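Local coordinates for protein probable chitinase A (Chromobacterium violaceum, PDB 4TX8) that probably hydrolyses chitin as a family 18 endochitinase that also carries a chitin-binding module, at residues 201-204 with 205-208; 274-277 with 278-281; 359-363 with 364-368. All coordinates share one frame; numbering follows the deposited sequence.

Contact 1 (201-204 with 205-208); sequences NSLY and GILT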
ATOM      1  N   ASN A 201      11.682  -5.334 -20.475  1.00 39.84           N
ATOM      2  CA  ASN A 201      11.273  -4.598 -21.666  1.00 39.68           C
ATOM      3  C   ASN A 201       9.816  -4.138 -21.624  1.00 35.32           C
ATOM      4  O   ASN A 201       9.526  -2.982 -21.926  1.00 35.82           O
ATOM      5  CB  ASN A 201      11.512  -5.441 -22.921  1.00 34.32           C
ATOM      6  CG  ASN A 201      12.988  -5.677 -23.193  1.00 44.90           C
ATOM      7  OD1 ASN A 201      13.847  -4.932 -22.721  1.00 43.51           O
ATOM      8  ND2 ASN A 201      13.287  -6.716 -23.965  1.00 42.41           N
ATOM      9  N   SER A 202       8.901  -5.029 -21.252  1.00 31.08           N
ATOM     10  CA  SER A 202       7.483  -4.676 -21.273  1.00 30.50           C
ATOM     11  C   SER A 202       7.156  -3.609 -20.225  1.00 32.34           C
ATOM     12  O   SER A 202       6.387  -2.687 -20.499  1.00 31.22           O
ATOM     13  CB  SER A 202       6.602  -5.916 -21.072  1.00 32.00           C
ATOM     14  OG  SER A 202       6.774  -6.487 -19.788  1.00 32.19           O
ATOM     15  N   LEU A 203       7.748  -3.719 -19.036  1.00 31.34           N
ATOM     16  CA  LEU A 203       7.524  -2.723 -17.987  1.00 31.29           C
ATOM     17  C   LEU A 203       8.132  -1.375 -18.358  1.00 34.18           C
ATOM     18  O   LEU A 203       7.573  -0.323 -18.041  1.00 30.31           O
ATOM     19  CB  LEU A 203       8.093  -3.196 -16.651  1.00 30.80           C
ATOM     20  CG  LEU A 203       7.120  -3.943 -15.740  1.00 32.25           C
ATOM     21  CD1 LEU A 203       7.840  -4.434 -14.503  1.00 34.58           C
ATOM     22  CD2 LEU A 203       5.945  -3.047 -15.359  1.00 26.05           C
ATOM     23  N   TYR A 204       9.281  -1.413 -19.026  1.00 29.67           N
ATOM     24  CA  TYR A 204       9.909  -0.200 -19.525  1.00 30.21           C
ATOM     25  C   TYR A 204       8.962   0.512 -20.481  1.00 32.43           C
ATOM     26  O   TYR A 204       8.814   1.730 -20.425  1.00 34.04           O
ATOM     27  CB  TYR A 204      11.235  -0.518 -20.218  1.00 34.05           C
ATOM     28  CG  TYR A 204      11.907   0.685 -20.837  1.00 37.27           C
ATOM     29  CD1 TYR A 204      12.638   1.573 -20.062  1.00 37.68           C
ATOM     30  CD2 TYR A 204      11.810   0.931 -22.199  1.00 41.44           C
ATOM     31  CE1 TYR A 204      13.255   2.677 -20.626  1.00 40.14           C
ATOM     32  CE2 TYR A 204      12.420   2.026 -22.773  1.00 44.80           C
ATOM     33  CZ  TYR A 204      13.142   2.896 -21.983  1.00 46.58           C
ATOM     34  OH  TYR A 204      13.752   3.987 -22.554  1.00 49.22           O
ATOM     35  N   GLY A 205       8.313  -0.258 -21.349  1.00 32.87           N
ATOM     36  CA  GLY A 205       7.345   0.291 -22.281  1.00 33.71           C
ATOM     37  C   GLY A 205       6.163   0.943 -21.584  1.00 35.05           C
ATOM     38  O   GLY A 205       5.705   2.011 -21.986  1.00 38.14           O
ATOM     39  N   ILE A 206       5.671   0.301 -20.530  1.00 32.64           N
ATOM     40  CA  ILE A 206       4.520   0.812 -19.794  1.00 30.90           C
ATOM     41  C   ILE A 206       4.870   2.099 -19.050  1.00 31.18           C
ATOM     42  O   ILE A 206       4.163   3.103 -19.165  1.00 32.43           O
ATOM     43  CB  ILE A 206       3.982  -0.230 -18.792  1.00 31.74           C
ATOM     44  CG1 ILE A 206       3.477  -1.470 -19.535  1.00 30.28           C
ATOM     45  CG2 ILE A 206       2.875   0.374 -17.939  1.00 27.30           C
ATOM     46  CD1 ILE A 206       3.119  -2.632 -18.629  1.00 27.66           C
ATOM     47  N   LEU A 207       5.965   2.063 -18.297  1.00 33.04           N
ATOM     48  CA  LEU A 207       6.396   3.214 -17.508  1.00 34.46           C
ATOM     49  C   LEU A 207       6.655   4.439 -18.382  1.00 37.47           C
ATOM     50  O   LEU A 207       6.219   5.543 -18.059  1.00 39.09           O
ATOM     51  CB  LEU A 207       7.653   2.869 -16.702  1.00 33.69           C
ATOM     52  CG  LEU A 207       7.485   2.397 -15.255  1.00 35.26           C
ATOM     53  CD1 LEU A 207       6.347   1.397 -15.108  1.00 31.55           C
ATOM     54  CD2 LEU A 207       8.787   1.794 -14.747  1.00 35.86           C
ATOM     55  N   THR A 208       7.355   4.240 -19.494  1.00 36.74           N
ATOM     56  CA  THR A 208       7.696   5.349 -20.379  1.00 41.53           C
ATOM     57  C   THR A 208       6.461   5.903 -21.089  1.00 42.31           C
ATOM     58  O   THR A 208       6.377   7.101 -21.353  1.00 43.51           O
ATOM     59  CB  THR A 208       8.748   4.937 -21.433  1.00 41.88           C
ATOM     60  OG1 THR A 208       8.276   3.804 -22.171  1.00 50.81           O
ATOM     61  CG2 THR A 208      10.063   4.582 -20.760  1.00 38.82           C
TER
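Thr208 lays its methyl over one face of the Tyr204 ring, one helical turn earlier in the chain. Thr208 CG2 sits 3.8 Å from the centroid of the Tyr204 ring and 15° off its normal, a CH-pi contact offset toward the rim. Its closest ring atoms are CE1 and CZ. With Tyr204 CG anti to the backbone N (chi1 176°), the ring runs alongside the helix and one face lies against the Thr208 methyl. The same pair is tied through the backbone: Thr208 N donates to Tyr204 O at 3.0 Å. Thr208 OG1 also lies 2.8 Å from Tyr204 O.

Leu203 holds the buried side. Leu207 N donates to Leu203 O over 2.9 Å in a nearly straight bond, with an N-H...O angle of 174°. Leu203 CD2 rests 4.3 Å from Ile206 CD1 and 4.5 Å from Leu207 CD1. Leu203 and Ile206 both touch strand 176-182.

Gly205 lies beside the tyrosine and adds only backbone here. Gly205 N donates to Asn201 O over 3.0 Å. Beyond these residues, Lys245 makes a cation-pi contact with the Tyr204 ring, and Leu242 and Ile246 of helix 230-246 touch its side chain. This is i to i+3 and i to i+4 pairing along an alpha-helix, in the beta-alpha-beta unit 176-182, 193-210, 214-218 of the GH18 TIM barrel.

Contact 2 (274-277 with 278-281); sequences AYLP and IIDG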
ATOM      1  N   ALA A 274      11.350 -15.537   2.911  1.00 26.49           N
ATOM      2  CA  ALA A 274      11.730 -15.712   1.508  1.00 25.84           C
ATOM      3  C   ALA A 274      12.003 -14.395   0.783  1.00 25.53           C
ATOM      4  O   ALA A 274      12.667 -14.382  -0.251  1.00 29.11           O
ATOM      5  CB  ALA A 274      10.654 -16.497   0.768  1.00 26.11           C
ATOM      6  N   TYR A 275      11.496 -13.291   1.322  1.00 27.46           N
ATOM      7  CA  TYR A 275      11.660 -11.989   0.681  1.00 28.64           C
ATOM      8  C   TYR A 275      12.959 -11.290   1.072  1.00 29.92           C
ATOM      9  O   TYR A 275      13.354 -10.311   0.438  1.00 33.13           O
ATOM     10  CB  TYR A 275      10.481 -11.079   1.026  1.00 29.35           C
ATOM     11  CG  TYR A 275       9.921 -10.321  -0.151  1.00 28.89           C
ATOM     12  CD1 TYR A 275      10.447  -9.091  -0.529  1.00 28.41           C
ATOM     13  CD2 TYR A 275       8.861 -10.835  -0.886  1.00 30.53           C
ATOM     14  CE1 TYR A 275       9.928  -8.396  -1.607  1.00 30.32           C
ATOM     15  CE2 TYR A 275       8.338 -10.150  -1.960  1.00 28.07           C
ATOM     16  CZ  TYR A 275       8.874  -8.932  -2.318  1.00 31.13           C
ATOM     17  OH  TYR A 275       8.350  -8.250  -3.392  1.00 32.68           O
ATOM     18  N   LEU A 276      13.619 -11.783   2.116  1.00 28.59           N
ATOM     19  CA  LEU A 276      14.776 -11.081   2.676  1.00 30.86           C
ATOM     20  C   LEU A 276      15.949 -10.901   1.693  1.00 34.44           C
ATOM     21  O   LEU A 276      16.545  -9.825   1.650  1.00 36.28           O
ATOM     22  CB  LEU A 276      15.255 -11.789   3.950  1.00 27.43           C
ATOM     23  CG  LEU A 276      14.258 -11.802   5.118  1.00 26.48           C
ATOM     24  CD1 LEU A 276      14.744 -12.698   6.245  1.00 26.75           C
ATOM     25  CD2 LEU A 276      13.989 -10.395   5.637  1.00 24.63           C
ATOM     26  N   PRO A 277      16.293 -11.934   0.898  1.00 33.97           N
ATOM     27  CA  PRO A 277      17.368 -11.641  -0.061  1.00 33.71           C
ATOM     28  C   PRO A 277      16.935 -10.700  -1.190  1.00 33.32           C
ATOM     29  O   PRO A 277      17.788 -10.062  -1.804  1.00 34.01           O
ATOM     30  CB  PRO A 277      17.742 -13.024  -0.612  1.00 34.53           C
ATOM     31  CG  PRO A 277      16.583 -13.896  -0.308  1.00 37.42           C
ATOM     32  CD  PRO A 277      15.975 -13.373   0.947  1.00 33.63           C
ATOM     33  N   ILE A 278      15.635 -10.604  -1.453  1.00 30.91           N
ATOM     34  CA  ILE A 278      15.132  -9.655  -2.444  1.00 30.59           C
ATOM     35  C   ILE A 278      15.332  -8.223  -1.948  1.00 31.20           C
ATOM     36  O   ILE A 278      15.824  -7.361  -2.679  1.00 32.75           O
ATOM     37  CB  ILE A 278      13.641  -9.894  -2.761  1.00 29.52           C
ATOM     38  CG1 ILE A 278      13.444 -11.287  -3.366  1.00 31.16           C
ATOM     39  CG2 ILE A 278      13.111  -8.820  -3.704  1.00 24.70           C
ATOM     40  CD1 ILE A 278      11.990 -11.665  -3.579  1.00 28.38           C
ATOM     41  N   ILE A 279      14.950  -7.982  -0.697  1.00 30.56           N
ATOM     42  CA  ILE A 279      15.186  -6.700  -0.044  1.00 29.54           C
ATOM     43  C   ILE A 279      16.675  -6.374  -0.001  1.00 32.89           C
ATOM     44  O   ILE A 279      17.089  -5.258  -0.319  1.00 33.49           O
ATOM     45  CB  ILE A 279      14.639  -6.689   1.397  1.00 26.95           C
ATOM     46  CG1 ILE A 279      13.134  -6.958   1.402  1.00 24.63           C
ATOM     47  CG2 ILE A 279      14.955  -5.365   2.080  1.00 26.08           C
ATOM     48  CD1 ILE A 279      12.583  -7.293   2.776  1.00 23.66           C
ATOM     49  N   ASP A 280      17.477  -7.358   0.395  1.00 35.95           N
ATOM     50  CA  ASP A 280      18.913  -7.157   0.547  1.00 38.40           C
ATOM     51  C   ASP A 280      19.562  -6.810  -0.789  1.00 38.92           C
ATOM     52  O   ASP A 280      20.380  -5.895  -0.870  1.00 43.43           O
ATOM     53  CB  ASP A 280      19.569  -8.401   1.149  1.00 41.47           C
ATOM     54  CG  ASP A 280      21.058  -8.223   1.373  1.00 50.40           C
ATOM     55  OD1 ASP A 280      21.464  -7.154   1.881  1.00 50.47           O
ATOM     56  OD2 ASP A 280      21.824  -9.149   1.033  1.00 55.11           O
ATOM     57  N   GLY A 281      19.182  -7.535  -1.836  1.00 37.06           N
ATOM     58  CA  GLY A 281      19.722  -7.303  -3.163  1.00 36.16           C
ATOM     59  C   GLY A 281      19.343  -5.960  -3.764  1.00 36.24           C
ATOM     60  O   GLY A 281      20.056  -5.441  -4.616  1.00 34.03           O
TER
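Ile278 and Ile279 both pack on Tyr275, which precedes them in the turn leading into a short helix. The apolar contacts come first. Ile278 sets CD1 over the centre of the Tyr275 ring, 4.0 Å from the centroid and only 3° off the normal. This is a CH-pi contact over the face. The other branch, Ile278 CG2, meets Tyr275 CE1 at 3.8 Å. In Ile278, CG1 is anti to the carbonyl carbon (chi1 -62°) and the chain runs on extended to CD1, while CG2 lies beside that carbon. Ile279 comes to the same ring from its edge: CG1 lies in the ring plane, 3.9 Å from Tyr275 CD1. The two isoleucines thus cover a face and an edge of one ring. Leu276 CD2 approaches Ile279 CD1 at 4.4 Å.

The hydrogen bonds across the contact are all from the backbone. Tyr275 O takes two donors. Ile279 N donates to Tyr275 O at 3.0 Å, while the bond from Ile278 N to the same oxygen is weak, with an N-H...O angle of 122°. Asp280 N donates to Leu276 O, and Gly281 N to Pro277 O. Pro277 itself has no N-H to give, which suits the first turn of a helix.

Asp280 OD1 turns to a partner outside the contact, a salt bridge to Arg283 NE. Met254 of strand 251-254 touches Tyr275 and Ile279, and Val232 and Leu235 of helix 230-246 touch Ile278. The Tyr275 side chain lies about 4 Å from that of Glu220, a calcium-site residue. The helix links strands 251-254 and 288-292 in a beta-alpha-beta crossover of the TIM barrel, with Tyr275 near the calcium site.

Contact 3 (359-363 with 364-368); sequences GFVTA and DTVAK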
ATOM      1  N   GLY A 359      -6.339  -7.493  11.417  1.00 28.20           N
ATOM      2  CA  GLY A 359      -5.256  -6.531  11.515  1.00 29.10           C
ATOM      3  C   GLY A 359      -5.715  -5.091  11.418  1.00 29.17           C
ATOM      4  O   GLY A 359      -4.915  -4.195  11.159  1.00 27.18           O
ATOM      5  N   PHE A 360      -7.009  -4.874  11.635  1.00 26.69           N
ATOM      6  CA  PHE A 360      -7.596  -3.542  11.581  1.00 27.87           C
ATOM      7  C   PHE A 360      -7.028  -2.639  12.663  1.00 28.82           C
ATOM      8  O   PHE A 360      -6.745  -3.088  13.771  1.00 28.89           O
ATOM      9  CB  PHE A 360      -9.117  -3.629  11.720  1.00 31.94           C
ATOM     10  CG  PHE A 360      -9.736  -4.691  10.867  1.00 33.92           C
ATOM     11  CD1 PHE A 360      -9.788  -4.548   9.488  1.00 32.43           C
ATOM     12  CD2 PHE A 360     -10.260  -5.840  11.440  1.00 34.93           C
ATOM     13  CE1 PHE A 360     -10.357  -5.533   8.696  1.00 32.87           C
ATOM     14  CE2 PHE A 360     -10.832  -6.826  10.656  1.00 34.89           C
ATOM     15  CZ  PHE A 360     -10.881  -6.672   9.284  1.00 33.04           C
ATOM     16  N   VAL A 361      -6.866  -1.363  12.337  1.00 26.73           N
ATOM     17  CA  VAL A 361      -6.362  -0.388  13.294  1.00 26.66           C
ATOM     18  C   VAL A 361      -7.206   0.880  13.271  1.00 27.03           C
ATOM     19  O   VAL A 361      -7.812   1.213  12.257  1.00 29.41           O
ATOM     20  CB  VAL A 361      -4.888  -0.015  13.006  1.00 27.05           C
ATOM     21  CG1 VAL A 361      -3.978  -1.218  13.203  1.00 26.57           C
ATOM     22  CG2 VAL A 361      -4.746   0.543  11.598  1.00 24.68           C
ATOM     23  N   THR A 362      -7.251   1.579  14.398  1.00 29.20           N
ATOM     24  CA  THR A 362      -7.859   2.901  14.452  1.00 32.78           C
ATOM     25  C   THR A 362      -6.837   3.942  14.022  1.00 33.28           C
ATOM     26  O   THR A 362      -5.635   3.674  14.016  1.00 31.14           O
ATOM     27  CB  THR A 362      -8.354   3.249  15.861  1.00 30.69           C
ATOM     28  OG1 THR A 362      -7.237   3.261  16.758  1.00 31.28           O
ATOM     29  CG2 THR A 362      -9.378   2.230  16.340  1.00 30.54           C
ATOM     30  N   ALA A 363      -7.314   5.131  13.671  1.00 34.85           N
ATOM     31  CA  ALA A 363      -6.426   6.237  13.341  1.00 34.20           C
ATOM     32  C   ALA A 363      -5.541   6.586  14.535  1.00 34.41           C
ATOM     33  O   ALA A 363      -4.386   6.977  14.369  1.00 31.48           O
ATOM     34  CB  ALA A 363      -7.224   7.446  12.899  1.00 32.20           C
ATOM     35  N   ASP A 364      -6.094   6.438  15.737  1.00 34.48           N
ATOM     36  CA  ASP A 364      -5.364   6.716  16.970  0.51 38.14           C
ATOM     37  C   ASP A 364      -4.175   5.774  17.130  1.00 34.55           C
ATOM     38  O   ASP A 364      -3.078   6.194  17.494  1.00 35.89           O
ATOM     39  CB  ASP A 364      -6.294   6.594  18.180  0.51 42.16           C
ATOM     40  CG  ASP A 364      -5.626   7.013  19.476  0.51 46.29           C
ATOM     41  OD1 ASP A 364      -5.085   8.136  19.534  0.51 48.08           O
ATOM     42  OD2 ASP A 364      -5.635   6.215  20.437  0.51 51.09           O
ATOM     43  N   THR A 365      -4.406   4.492  16.861  1.00 32.42           N
ATOM     44  CA  THR A 365      -3.354   3.482  16.922  1.00 32.65           C
ATOM     45  C   THR A 365      -2.211   3.824  15.968  1.00 31.18           C
ATOM     46  O   THR A 365      -1.036   3.735  16.335  1.00 31.46           O
ATOM     47  CB  THR A 365      -3.898   2.080  16.579  1.00 35.74           C
ATOM     48  OG1 THR A 365      -4.677   1.589  17.674  1.00 40.05           O
ATOM     49  CG2 THR A 365      -2.757   1.111  16.301  1.00 35.71           C
ATOM     50  N   VAL A 366      -2.562   4.218  14.745  1.00 28.40           N
ATOM     51  CA  VAL A 366      -1.566   4.622  13.761  1.00 27.18           C
ATOM     52  C   VAL A 366      -0.768   5.816  14.281  1.00 29.16           C
ATOM     53  O   VAL A 366       0.463   5.814  14.233  1.00 27.95           O
ATOM     54  CB  VAL A 366      -2.210   4.979  12.402  1.00 25.84           C
ATOM     55  CG1 VAL A 366      -1.188   5.609  11.470  1.00 23.11           C
ATOM     56  CG2 VAL A 366      -2.830   3.740  11.762  1.00 25.47           C
ATOM     57  N   ALA A 367      -1.471   6.822  14.795  1.00 28.69           N
ATOM     58  CA  ALA A 367      -0.818   8.014  15.334  1.00 31.26           C
ATOM     59  C   ALA A 367       0.155   7.657  16.456  1.00 34.80           C
ATOM     60  O   ALA A 367       1.257   8.204  16.528  1.00 36.09           O
ATOM     61  CB  ALA A 367      -1.856   9.012  15.829  1.00 29.87           C
ATOM     62  N   LYS A 368      -0.252   6.734  17.325  1.00 34.68           N
ATOM     63  CA  LYS A 368       0.593   6.299  18.435  1.00 40.43           C
ATOM     64  C   LYS A 368       1.869   5.627  17.940  1.00 35.60           C
ATOM     65  O   LYS A 368       2.955   5.890  18.455  1.00 36.09           O
ATOM     66  CB  LYS A 368      -0.169   5.341  19.351  1.00 46.67           C
ATOM     67  CG  LYS A 368      -0.960   6.018  20.459  1.00 55.14           C
ATOM     68  CD  LYS A 368      -1.777   4.996  21.236  1.00 62.82           C
ATOM     69  CE  LYS A 368      -0.934   3.785  21.610  1.00 67.46           C
ATOM     70  NZ  LYS A 368      -1.767   2.639  22.068  1.00 71.18           N
TER
HETATM   71  O   HOH W   1      -6.428  -0.229  16.779  1.00 37.91           O
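Thr362 caps helix 363-375, a helix on the outside of the GH18 TIM barrel, by accepting from Thr365 N. Thr362 OG1 takes this N-cap bond from Thr365 N at 3.1 Å, with an N-H...O angle of 159°. The hydroxyl meets that N-H because OG1 stands between the backbone N and the carbonyl carbon (chi1 62°). The cap thereby gives a partner to an amide of the first turn. The first regular helix bond follows at once, Val366 N to Thr362 O at 3.2 Å, and then Ala367 N donates to Ala363 O.

Next to the cap, Val361 points toward the helix. Val361 CG2 meets Val366 CG2 at 3.7 Å, with the two side chains crossing at about a right angle. This pair, N' with N4, is a hydrophobic staple beside the cap. Val361 CG1 lies 4.1 Å from Thr365 CG2.

Farther out, Val349 of strand 345-350 touches Val361, and Phe347 of the same strand touches Val366. Pro412 and Val413 of helix 410-417 touch Ala363 and Val366. Thr365 OG1 and Lys368 NZ hydrogen-bond a citrate, probably from the crystallisation liquor. A water closes the link across the cap: it accepts from Thr362 N at 3.1 Å and donates to Thr365 OG1 at 2.7 Å.

In the fold
The three contacts follow one another along the chain and all lie within the GH18 range. None touches another. Contact 1 is on helix 193-210, contact 2 takes in helix 276-281 and the turn before it, and contact 3 is at the start of helix 363-375. Centres of contacts 1 and 2 are about 24 Å apart, those of contacts 2 and 3 about 28 Å apart. Contacts 1 and 3 lie on opposite sides of the chain's centre, about 37 Å between centres. Helix 230-246 meets both contacts 1 and 2. The helices surround one shared sheet, so the contacts sample separate parts of the barrel's outer layer.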